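Local coordinates for protein lactate dehydrogenase (Eimeria maxima, PDB 6CT6) that probably catalyses the reversible, NADH-dependent reduction of pyruvate to lactate, and is held here with NADH and the pyruvate mimic oxamate, at residues G231-V234 / R235-Q239; N201-I205 / Q206-N210; L172-S175 / P176-Q180. One frame throughout, in Å; residues are numbered along the deposited sequence.

Contact 1. Residues G231-V234 / R235-Q239; sequences GDIV and RLLGQ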
loop_
_atom_site.group_PDB
_atom_site.type_symbol
_atom_site.label_atom_id
_atom_site.label_comp_id
_atom_site.label_asym_id
_atom_site.label_seq_id
_atom_site.Cartn_x
_atom_site.Cartn_y
_atom_site.Cartn_z
ATOM N N GLY B 231 -14.962 3.941 -12.806
ATOM C CA GLY B 231 -14.990 5.325 -13.246
ATOM C C GLY B 231 -15.238 6.292 -12.106
ATOM O O GLY B 231 -14.694 7.398 -12.090
ATOM N N ASP B 232 -16.066 5.890 -11.137
ATOM C CA ASP B 232 -16.299 6.735 -9.969
ATOM C C ASP B 232 -15.000 7.014 -9.228
ATOM O O ASP B 232 -14.768 8.138 -8.768
ATOM C CB ASP B 232 -17.313 6.077 -9.028
ATOM C CG ASP B 232 -18.738 6.189 -9.532
ATOM O OD1 ASP B 232 -19.006 7.074 -10.372
ATOM O OD2 ASP B 232 -19.593 5.399 -9.082
ATOM N N ILE B 233 -14.138 6.003 -9.105
ATOM C CA ILE B 233 -12.868 6.190 -8.411
ATOM C C ILE B 233 -11.945 7.084 -9.229
ATOM O O ILE B 233 -11.282 7.975 -8.688
ATOM C CB ILE B 233 -12.224 4.822 -8.110
ATOM C CG1 ILE B 233 -13.050 4.073 -7.055
ATOM C CG2 ILE B 233 -10.780 4.991 -7.639
ATOM C CD1 ILE B 233 -12.604 2.638 -6.804
ATOM N N VAL B 234 -11.879 6.853 -10.543
ATOM C CA VAL B 234 -11.079 7.703 -11.424
ATOM C C VAL B 234 -11.457 9.166 -11.232
ATOM O O VAL B 234 -10.593 10.045 -11.125
ATOM C CB VAL B 234 -11.258 7.262 -12.890
ATOM C CG1 VAL B 234 -10.728 8.320 -13.859
ATOM C CG2 VAL B 234 -10.566 5.930 -13.127
ATOM N N ARG B 235 -12.760 9.447 -11.191
ATOM C CA ARG B 235 -13.219 10.829 -11.099
ATOM C C ARG B 235 -12.793 11.472 -9.784
ATOM O O ARG B 235 -12.385 12.638 -9.756
ATOM C CB ARG B 235 -14.739 10.878 -11.251
ATOM C CG ARG B 235 -15.368 12.203 -10.852
ATOM C CD ARG B 235 -16.834 12.247 -11.239
ATOM N NE ARG B 235 -17.556 11.069 -10.765
ATOM C CZ ARG B 235 -18.021 10.918 -9.528
ATOM N NH1 ARG B 235 -17.843 11.870 -8.620
ATOM N NH2 ARG B 235 -18.664 9.808 -9.195
ATOM N N LEU B 236 -12.883 10.726 -8.682
ATOM C CA LEU B 236 -12.573 11.280 -7.369
ATOM C C LEU B 236 -11.072 11.446 -7.168
ATOM O O LEU B 236 -10.626 12.448 -6.595
ATOM C CB LEU B 236 -13.158 10.383 -6.278
ATOM C CG LEU B 236 -14.682 10.282 -6.243
ATOM C CD1 LEU B 236 -15.122 9.128 -5.358
ATOM C CD2 LEU B 236 -15.277 11.591 -5.753
ATOM N N LEU B 237 -10.281 10.473 -7.626
ATOM C CA LEU B 237 -8.834 10.566 -7.484
ATOM C C LEU B 237 -8.268 11.757 -8.242
ATOM O O LEU B 237 -7.284 12.363 -7.800
ATOM C CB LEU B 237 -8.176 9.280 -7.978
ATOM C CG LEU B 237 -8.309 8.037 -7.096
ATOM C CD1 LEU B 237 -7.684 6.851 -7.808
ATOM C CD2 LEU B 237 -7.652 8.251 -5.740
ATOM N N GLY B 238 -8.862 12.104 -9.374
ATOM C CA GLY B 238 -8.311 13.164 -10.217
ATOM C C GLY B 238 -7.242 12.677 -11.167
ATOM O O GLY B 238 -7.257 13.029 -12.350
ATOM N N GLN B 239 -6.308 11.864 -10.674
ATOM C CA GLN B 239 -5.287 11.241 -11.505
ATOM C C GLN B 239 -5.214 9.754 -11.192
ATOM O O GLN B 239 -5.278 9.350 -10.027
ATOM C CB GLN B 239 -3.912 11.887 -11.290
ATOM C CG GLN B 239 -3.416 11.860 -9.849
ATOM C CD GLN B 239 -2.003 12.394 -9.715
ATOM O OE1 GLN B 239 -1.207 12.316 -10.651
ATOM N NE2 GLN B 239 -1.686 12.948 -8.550
HETATM O O HOH W 1 -18.128 9.209 -12.448
#
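Asp232 and Arg235 form a salt bridge one turn apart on the last part of helix 216-237. Arg235 NH2 lies 3.0 Å from Asp232 OD1 and bonds to it at an N-H...O angle of 151°. The carboxylate oxygen sits at the edge of the guanidinium, in its plane, but is itself met from above the carboxylate plane. The two flat groups are steeply turned, 76° apart. A water completes the link: it accepts from Arg235 NE at 2.6 Å and donates to Asp232 OD1 at 3.1 Å. The arginine chain runs out extended and then bends at chi3 (51°), which folds the guanidinium back beside the aspartate.

The backbone carries the i to i+4 bonds of the helix. The straightest of the four here is Leu237 N to Ile233 O, 2.9 Å. The last is Gly238 N to Val234 O at 3.2 Å, where Gly238 turns to positive phi and the helix stops. On another side Ile233 and Leu237 lie side by side, with CG2 of Ile233 3.6 Å from CD1 of Leu237. Both also pack on the second subunit, Ile233 on its Met51 and Leu237 on its Lys49. Val234 touches Trp98 and Ser241 of the oxamate pocket.

The helix end thus joins a water-bridged ion pair to packing against the second subunit, and the carboxylate probably steadies the arginine's charge.

Contact 2. Residues N201-I205 / Q206-N210; sequences NGIPI and QEFIN
The first turn of helix 205-210 follows directly on the edge strand 203-204 of a small antiparallel sheet in the alpha/beta C-terminal domain. One backbone bond ties the strand to the turn: Glu207 N donates to Pro204 O at 3.0 Å. Within the turn itself, Ile205 O serves two donors. Ile209 N donates to Ile205 O at 3.0 Å, while the bond from Phe208 N to that oxygen is weak.

Glu207 and Phe208 reach back to the strand residues. Phe208 CE2 lies 3.8 Å from Ile203 CG2, which approaches the ring obliquely. Pro204 O lies at the edge of the same ring, in its plane and nearest to CD2. CG of Phe208 stands anti to its own carbonyl carbon (chi1 -73°), and this swings the ring back toward Ile203. Ile203 CG2 also meets the carboxylate end of Glu207, with OE1 at 3.6 Å; these two side chains cross at about a right angle. Glu207 is extended beyond CG and runs alongside the ring of Pro204.

On the inner side, Ile205 CD1 reaches Phe208 CB at 4.2 Å, again crossing nearly at right angles. Ile205 and Phe208 both rest on Leu172 of helix 157-172. Ile205 and Ile209 rest on Ile219 of helix 216-237, which also lines the glucose pocket. Farther along the outer face, Gln206 NE2 bonds to Asn210 OD1 at 3.1 Å, with an N-H...O angle of 164°.

The apolar side chains of Ile205, Phe208 and Ile209 thus pack inward on neighbouring helices. Gln206 and Asn210 pair their amides on the exposed side, and the Glu207 chain lies against Ile203 and Pro204.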
loop_
_atom_site.group_PDB
_atom_site.type_symbol
_atom_site.label_atom_id
_atom_site.label_comp_id
_atom_site.label_asym_id
_atom_site.label_seq_id
_atom_site.Cartn_x
_atom_site.Cartn_y
_atom_site.Cartn_z
ATOM N N ASN B 201 -24.576 -16.215 2.928
ATOM C CA ASN B 201 -24.231 -17.557 3.396
ATOM C C ASN B 201 -25.063 -18.625 2.686
ATOM O O ASN B 201 -25.585 -19.556 3.302
ATOM C CB ASN B 201 -24.391 -17.676 4.910
ATOM C CG ASN B 201 -23.747 -18.933 5.455
ATOM O OD1 ASN B 201 -22.613 -19.257 5.105
ATOM N ND2 ASN B 201 -24.481 -19.668 6.291
ATOM N N GLY B 202 -25.174 -18.492 1.364
ATOM C CA GLY B 202 -25.915 -19.451 0.569
ATOM C C GLY B 202 -27.407 -19.206 0.496
ATOM O O GLY B 202 -28.089 -19.873 -0.295
ATOM N N ILE B 203 -27.937 -18.279 1.289
ATOM C CA ILE B 203 -29.351 -17.921 1.259
ATOM C C ILE B 203 -29.589 -16.989 0.075
ATOM O O ILE B 203 -28.969 -15.918 0.012
ATOM C CB ILE B 203 -29.780 -17.249 2.574
ATOM C CG1 ILE B 203 -29.361 -18.099 3.781
ATOM C CG2 ILE B 203 -31.286 -17.001 2.583
ATOM C CD1 ILE B 203 -29.412 -17.351 5.094
ATOM N N PRO B 204 -30.463 -17.329 -0.875
ATOM C CA PRO B 204 -30.696 -16.428 -2.010
ATOM C C PRO B 204 -31.101 -15.032 -1.554
ATOM O O PRO B 204 -31.900 -14.862 -0.631
ATOM C CB PRO B 204 -31.823 -17.120 -2.783
ATOM C CG PRO B 204 -31.679 -18.555 -2.443
ATOM C CD PRO B 204 -31.229 -18.581 -1.012
ATOM N N ILE B 205 -30.538 -14.020 -2.221
ATOM C CA ILE B 205 -30.863 -12.637 -1.887
ATOM C C ILE B 205 -32.357 -12.386 -2.028
ATOM O O ILE B 205 -32.917 -11.517 -1.347
ATOM C CB ILE B 205 -30.038 -11.669 -2.766
ATOM C CG1 ILE B 205 -30.230 -10.219 -2.318
ATOM C CG2 ILE B 205 -30.400 -11.825 -4.241
ATOM C CD1 ILE B 205 -29.606 -9.905 -0.976
ATOM N N GLN B 206 -33.027 -13.133 -2.909
ATOM C CA GLN B 206 -34.473 -12.991 -3.056
ATOM C C GLN B 206 -35.189 -13.140 -1.718
ATOM O O GLN B 206 -36.158 -12.423 -1.442
ATOM C CB GLN B 206 -35.005 -14.017 -4.055
ATOM C CG GLN B 206 -36.457 -13.784 -4.446
ATOM C CD GLN B 206 -36.645 -12.497 -5.222
ATOM O OE1 GLN B 206 -35.999 -12.280 -6.248
ATOM N NE2 GLN B 206 -37.519 -11.625 -4.727
ATOM N N GLU B 207 -34.736 -14.072 -0.875
ATOM C CA GLU B 207 -35.370 -14.243 0.428
ATOM C C GLU B 207 -35.297 -12.960 1.242
ATOM O O GLU B 207 -36.240 -12.621 1.966
ATOM C CB GLU B 207 -34.721 -15.396 1.197
ATOM C CG GLU B 207 -34.844 -16.758 0.519
ATOM C CD GLU B 207 -34.748 -17.920 1.500
ATOM O OE1 GLU B 207 -34.836 -17.688 2.726
ATOM O OE2 GLU B 207 -34.589 -19.072 1.045
ATOM N N PHE B 208 -34.185 -12.229 1.131
ATOM C CA PHE B 208 -34.064 -10.956 1.834
ATOM C C PHE B 208 -34.939 -9.888 1.193
ATOM O O PHE B 208 -35.469 -9.012 1.886
ATOM C CB PHE B 208 -32.600 -10.519 1.861
ATOM C CG PHE B 208 -31.753 -11.329 2.795
ATOM C CD1 PHE B 208 -31.372 -10.815 4.021
ATOM C CD2 PHE B 208 -31.364 -12.613 2.459
ATOM C CE1 PHE B 208 -30.602 -11.562 4.892
ATOM C CE2 PHE B 208 -30.595 -13.366 3.324
ATOM C CZ PHE B 208 -30.214 -12.838 4.542
ATOM N N ILE B 209 -35.101 -9.941 -0.129
ATOM C CA ILE B 209 -36.033 -9.037 -0.794
ATOM C C ILE B 209 -37.446 -9.265 -0.270
ATOM O O ILE B 209 -38.141 -8.322 0.129
ATOM C CB ILE B 209 -35.957 -9.213 -2.323
ATOM C CG1 ILE B 209 -34.560 -8.835 -2.827
ATOM C CG2 ILE B 209 -37.010 -8.351 -3.014
ATOM C CD1 ILE B 209 -34.292 -9.190 -4.279
ATOM N N ASN B 210 -37.884 -10.527 -0.250
ATOM C CA ASN B 210 -39.242 -10.834 0.188
ATOM C C ASN B 210 -39.475 -10.432 1.641
ATOM O O ASN B 210 -40.607 -10.109 2.018
ATOM C CB ASN B 210 -39.529 -12.323 -0.001
ATOM C CG ASN B 210 -39.448 -12.754 -1.455
ATOM O OD1 ASN B 210 -39.466 -11.923 -2.362
ATOM N ND2 ASN B 210 -39.361 -14.059 -1.683
#

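Contact 3. Residues L172-S175 / P176-Q180; sequences LHVS and PHDVQ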
loop_
_atom_site.group_PDB
_atom_site.type_symbol
_atom_site.label_atom_id
_atom_site.label_comp_id
_atom_site.label_asym_id
_atom_site.label_seq_id
_atom_site.Cartn_x
_atom_site.Cartn_y
_atom_site.Cartn_z
ATOM N N LEU B 172 -27.307 -4.549 3.966
ATOM C CA LEU B 172 -27.921 -5.510 4.877
ATOM C C LEU B 172 -27.314 -5.513 6.276
ATOM O O LEU B 172 -27.874 -6.151 7.173
ATOM C CB LEU B 172 -27.813 -6.921 4.290
ATOM C CG LEU B 172 -28.573 -7.141 2.985
ATOM C CD1 LEU B 172 -28.180 -8.467 2.352
ATOM C CD2 LEU B 172 -30.075 -7.086 3.226
ATOM N N HIS B 173 -26.192 -4.829 6.487
ATOM C CA HIS B 173 -25.484 -4.862 7.767
ATOM C C HIS B 173 -25.057 -6.288 8.116
ATOM O O HIS B 173 -25.322 -6.801 9.206
ATOM C CB HIS B 173 -26.337 -4.238 8.874
ATOM C CG HIS B 173 -26.662 -2.800 8.625
ATOM N ND1 HIS B 173 -27.802 -2.396 7.965
ATOM C CD2 HIS B 173 -25.974 -1.670 8.914
ATOM C CE1 HIS B 173 -27.813 -1.078 7.875
ATOM N NE2 HIS B 173 -26.715 -0.613 8.443
ATOM N N VAL B 174 -24.389 -6.929 7.157
ATOM C CA VAL B 174 -23.764 -8.229 7.343
ATOM C C VAL B 174 -22.333 -8.137 6.830
ATOM O O VAL B 174 -22.014 -7.307 5.974
ATOM C CB VAL B 174 -24.544 -9.352 6.620
ATOM C CG1 VAL B 174 -24.493 -9.162 5.111
ATOM C CG2 VAL B 174 -24.007 -10.715 7.005
ATOM N N SER B 175 -21.472 -8.996 7.360
ATOM C CA SER B 175 -20.072 -8.983 6.967
ATOM C C SER B 175 -19.929 -9.351 5.492
ATOM O O SER B 175 -20.633 -10.246 5.008
ATOM C CB SER B 175 -19.273 -9.969 7.820
ATOM O OG SER B 175 -18.001 -10.222 7.246
ATOM N N PRO B 176 -19.017 -8.703 4.754
ATOM C CA PRO B 176 -18.748 -9.149 3.378
ATOM C C PRO B 176 -18.289 -10.595 3.308
ATOM O O PRO B 176 -18.447 -11.248 2.267
ATOM C CB PRO B 176 -17.652 -8.185 2.900
ATOM C CG PRO B 176 -17.706 -7.025 3.833
ATOM C CD PRO B 176 -18.146 -7.579 5.142
ATOM N N HIS B 177 -17.707 -11.111 4.393
ATOM C CA HIS B 177 -17.346 -12.524 4.455
ATOM C C HIS B 177 -18.514 -13.418 4.058
ATOM O O HIS B 177 -18.312 -14.477 3.453
ATOM C CB HIS B 177 -16.873 -12.870 5.873
ATOM C CG HIS B 177 -16.543 -14.318 6.073
ATOM N ND1 HIS B 177 -17.507 -15.280 6.295
ATOM C CD2 HIS B 177 -15.355 -14.964 6.096
ATOM C CE1 HIS B 177 -16.925 -16.457 6.438
ATOM N NE2 HIS B 177 -15.619 -16.292 6.324
ATOM N N ASP B 178 -19.738 -13.001 4.370
ATOM C CA ASP B 178 -20.921 -13.825 4.166
ATOM C C ASP B 178 -21.792 -13.341 3.012
ATOM O O ASP B 178 -22.941 -13.780 2.886
ATOM C CB ASP B 178 -21.730 -13.881 5.462
ATOM C CG ASP B 178 -20.900 -14.368 6.633
ATOM O OD1 ASP B 178 -20.218 -15.403 6.479
ATOM O OD2 ASP B 178 -20.911 -13.714 7.698
ATOM N N VAL B 179 -21.279 -12.448 2.169
ATOM C CA VAL B 179 -21.952 -12.036 0.943
ATOM C C VAL B 179 -21.222 -12.700 -0.214
ATOM O O VAL B 179 -20.060 -12.378 -0.491
ATOM C CB VAL B 179 -21.973 -10.510 0.779
ATOM C CG1 VAL B 179 -22.685 -10.124 -0.514
ATOM C CG2 VAL B 179 -22.638 -9.849 1.975
ATOM N N GLN B 180 -21.896 -13.628 -0.889
ATOM C CA GLN B 180 -21.382 -14.226 -2.113
ATOM C C GLN B 180 -21.946 -13.460 -3.301
ATOM O O GLN B 180 -23.160 -13.245 -3.386
ATOM C CB GLN B 180 -21.750 -15.707 -2.210
ATOM C CG GLN B 180 -21.082 -16.609 -1.176
ATOM C CD GLN B 180 -21.655 -16.446 0.220
ATOM O OE1 GLN B 180 -22.872 -16.432 0.409
ATOM N NE2 GLN B 180 -20.777 -16.321 1.208
#
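With chi1 of Ser175 at 165°, OG points away from its own N and accepts a hydrogen bond from His177 N at 3.0 Å, an ST turn. Val174 holds CG1 between its backbone N and carbonyl carbon (chi1 66°). That methyl meets CG2 of Val179 at 3.7 Å, and the two side chains cross at a slant. The other methyl of Val174, CG2, approaches CB of Asp178.

The loop between helix 157-172 and strand 179-184 contains a short 3-10 turn at 176-177. Its backbone is held by Asp178 N, which donates to Ser175 O at 3.0 Å. Val179 N follows with a bond to Pro176 O, 3.1 Å. Arg165 of helix 157-172 also binds Pro176 O, so this carbonyl has two donors.

Next to the turn, His177 ND1 donates to Asp178 OD1 at 2.7 Å. Asp178 OD1 lies in the plane of the His177 imidazole, yet is met from 54° above its own carboxylate plane. The negative charge would probably polarise the ring. Ser175 and His177 pack against Asp61 of the second subunit, and Pro176 against its Asn62.

Along the chain the three contacts come in series, contact 3 first, then contact 2, then contact 1; none crosses or encloses another. Contact 3 closes the short turn from helix 157-172 into strand 179-184. Contact 2 closes the passage from strand 203-204 into helix 205-210, and these strands share one antiparallel sheet. The two contacts touch through two probable hydrogen bonds: Asn201 N lies 2.9 Å from Asp178 O, and Gly202 N lies 3.2 Å from Gln180 OE1. Helix 216-237 follows helix 205-210, and contact 1 lies at its far end, about 20 Å from contact 2 between nearest atoms. Contacts 1 and 3 both meet the second subunit.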